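Local coordinates for protein apolipophorin-3b (Locusta migratoria, PDB 1AEP) that helps load diacylglycerol into lipophorin by covering its expanding hydrophobic surface, and so supports lipid transport during insect flight, at residues S58-A63 and A76-L81. Residues are numbered along the deposited sequence; the frame is centred on the assembly and turned at random.
Sequences SLKQEA and AFARNL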
loop_
_atom_site.group_PDB
_atom_site.type_symbol
_atom_site.label_atom_id
_atom_site.label_comp_id
_atom_site.label_asym_id
_atom_site.label_seq_id
_atom_site.Cartn_x
_atom_site.Cartn_y
_atom_site.Cartn_z
ATOM N N SER A 58 9.023 -4.673 -8.777
ATOM C CA SER A 58 9.156 -6.078 -9.022
ATOM C C SER A 58 8.039 -6.645 -9.883
ATOM O O SER A 58 8.209 -7.640 -10.576
ATOM C CB SER A 58 9.301 -6.756 -7.682
ATOM O OG SER A 58 8.045 -6.823 -7.098
ATOM N N LEU A 59 6.891 -6.007 -9.864
ATOM C CA LEU A 59 5.760 -6.436 -10.660
ATOM C C LEU A 59 5.940 -5.960 -12.088
ATOM O O LEU A 59 5.499 -6.585 -13.040
ATOM C CB LEU A 59 4.550 -5.655 -10.117
ATOM C CG LEU A 59 3.400 -6.383 -9.440
ATOM C CD1 LEU A 59 3.804 -7.729 -8.964
ATOM C CD2 LEU A 59 2.953 -5.500 -8.294
ATOM N N LYS A 60 6.586 -4.813 -12.242
ATOM C CA LYS A 60 6.824 -4.322 -13.568
ATOM C C LYS A 60 7.690 -5.365 -14.309
ATOM O O LYS A 60 7.524 -5.644 -15.487
ATOM C CB LYS A 60 7.558 -2.986 -13.482
ATOM C CG LYS A 60 6.683 -1.781 -13.778
ATOM C CD LYS A 60 7.140 -0.512 -13.072
ATOM C CE LYS A 60 6.515 0.721 -13.689
ATOM N NZ LYS A 60 6.849 1.965 -12.997
ATOM N N GLN A 61 8.625 -5.923 -13.548
ATOM C CA GLN A 61 9.583 -6.909 -14.037
ATOM C C GLN A 61 8.934 -8.191 -14.468
ATOM O O GLN A 61 9.280 -8.830 -15.465
ATOM C CB GLN A 61 10.479 -7.259 -12.854
ATOM C CG GLN A 61 11.757 -7.945 -13.325
ATOM C CD GLN A 61 12.169 -9.029 -12.378
ATOM O OE1 GLN A 61 12.590 -10.082 -12.841
ATOM N NE2 GLN A 61 12.021 -8.753 -11.072
ATOM N N GLU A 62 7.971 -8.554 -13.675
ATOM C CA GLU A 62 7.232 -9.738 -13.959
ATOM C C GLU A 62 6.484 -9.589 -15.275
ATOM O O GLU A 62 6.499 -10.469 -16.136
ATOM C CB GLU A 62 6.247 -9.912 -12.814
ATOM C CG GLU A 62 5.546 -11.276 -12.836
ATOM C CD GLU A 62 6.510 -12.402 -12.686
ATOM O OE1 GLU A 62 7.638 -12.271 -12.212
ATOM O OE2 GLU A 62 6.006 -13.529 -13.127
ATOM N N ALA A 63 5.832 -8.443 -15.416
ATOM C CA ALA A 63 5.041 -8.172 -16.590
ATOM C C ALA A 63 5.852 -8.381 -17.849
ATOM O O ALA A 63 5.334 -8.779 -18.883
ATOM C CB ALA A 63 4.524 -6.738 -16.501
ATOM N N ALA A 76 0.377 -1.861 -15.740
ATOM C CA ALA A 76 -0.511 -0.766 -15.389
ATOM C C ALA A 76 -0.717 -0.670 -13.894
ATOM O O ALA A 76 -0.545 0.384 -13.288
ATOM C CB ALA A 76 -1.872 -1.022 -16.011
ATOM N N PHE A 77 -1.129 -1.778 -13.293
ATOM C CA PHE A 77 -1.384 -1.819 -11.882
ATOM C C PHE A 77 -0.227 -1.280 -11.101
ATOM O O PHE A 77 -0.375 -0.446 -10.214
ATOM C CB PHE A 77 -1.677 -3.235 -11.485
ATOM C CG PHE A 77 -1.739 -3.462 -10.002
ATOM C CD1 PHE A 77 -2.664 -2.826 -9.191
ATOM C CD2 PHE A 77 -0.938 -4.429 -9.406
ATOM C CE1 PHE A 77 -2.748 -3.108 -7.831
ATOM C CE2 PHE A 77 -0.989 -4.703 -8.046
ATOM C CZ PHE A 77 -1.883 -4.027 -7.232
ATOM N N ALA A 78 0.937 -1.778 -11.442
ATOM C CA ALA A 78 2.099 -1.307 -10.769
ATOM C C ALA A 78 2.218 0.212 -10.868
ATOM O O ALA A 78 2.391 0.889 -9.865
ATOM C CB ALA A 78 3.291 -1.926 -11.425
ATOM N N ARG A 79 2.162 0.740 -12.095
ATOM C CA ARG A 79 2.289 2.171 -12.320
ATOM C C ARG A 79 1.354 2.940 -11.417
ATOM O O ARG A 79 1.727 3.898 -10.764
ATOM C CB ARG A 79 2.050 2.595 -13.760
ATOM C CG ARG A 79 3.309 2.519 -14.616
ATOM C CD ARG A 79 3.139 3.045 -16.042
ATOM N NE ARG A 79 4.085 2.459 -17.014
ATOM C CZ ARG A 79 5.423 2.585 -16.999
ATOM N NH1 ARG A 79 6.068 3.299 -16.059
ATOM N NH2 ARG A 79 6.144 1.980 -17.955
ATOM N N ASN A 80 0.121 2.475 -11.376
ATOM C CA ASN A 80 -0.895 3.084 -10.556
ATOM C C ASN A 80 -0.583 3.063 -9.074
ATOM O O ASN A 80 -0.766 4.080 -8.406
ATOM C CB ASN A 80 -2.220 2.404 -10.808
ATOM C CG ASN A 80 -2.802 3.065 -11.975
ATOM O OD1 ASN A 80 -3.497 4.073 -11.848
ATOM N ND2 ASN A 80 -2.422 2.572 -13.189
ATOM N N LEU A 81 -0.135 1.897 -8.558
ATOM C CA LEU A 81 0.199 1.803 -7.159
ATOM C C LEU A 81 1.178 2.897 -6.835
ATOM O O LEU A 81 1.060 3.586 -5.844
ATOM C CB LEU A 81 0.979 0.536 -6.898
ATOM C CG LEU A 81 0.104 -0.578 -6.464
ATOM C CD1 LEU A 81 1.046 -1.738 -6.200
ATOM C CD2 LEU A 81 -0.547 -0.135 -5.196
#
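Phe-77 meets Leu-59 on the buried flank of two neighbouring antiparallel helices, 36-63 and 69-83, whose local axes run at 164° to each other and come within 8.8 Å. Its CE2 lies 4.0 Å from CD2 of Leu-59, which reaches the ring obliquely. Chi1 of 170°, anti to the backbone N, puts CG beside the carbonyl carbon, and the ring also meets helix 94-121. There it stands edge-to-face with Trp-112, while CG of Leu-81, one turn on, lies above the plane of one face, displaced toward the rim. Ala-78 follows at the level of closest backbone approach, its CA 6.3 Å from that of Lys-60. Its methyl points at the facing helix and is shared: CB is 4.1 Å from CB of Leu-59 and equally far from CG of Lys-60, one methyl touching two consecutive side chains near their bases. Its carbonyl oxygen accepts a hydrogen bond from Thr-56 OG1, a polar link between the two helices just before residues 58-63. Arg-79 turns to the outer flank; it is poorly ordered, and its contacts hold only as modelled. There the extended Lys-60 chain crosses it at about a right angle. CE of Lys-60 lies over one face of the guanidinium, 3.5 Å from NH1, and also packs 3.8 Å from CG of Arg-79. NZ of Lys-60 approaches the same NH1, but both are donors and no hydrogen bond forms. Between residues 58-63 and 76-81, then, the contact is apolar on the buried flank and, on the outer one, sets lysine methylenes against the arginine chain and guanidinium; the interhelical hydrogen bond lies just outside, at Thr-56. That amphipathic division is consistent with a helix bundle able to expose its hydrophobic faces to lipid.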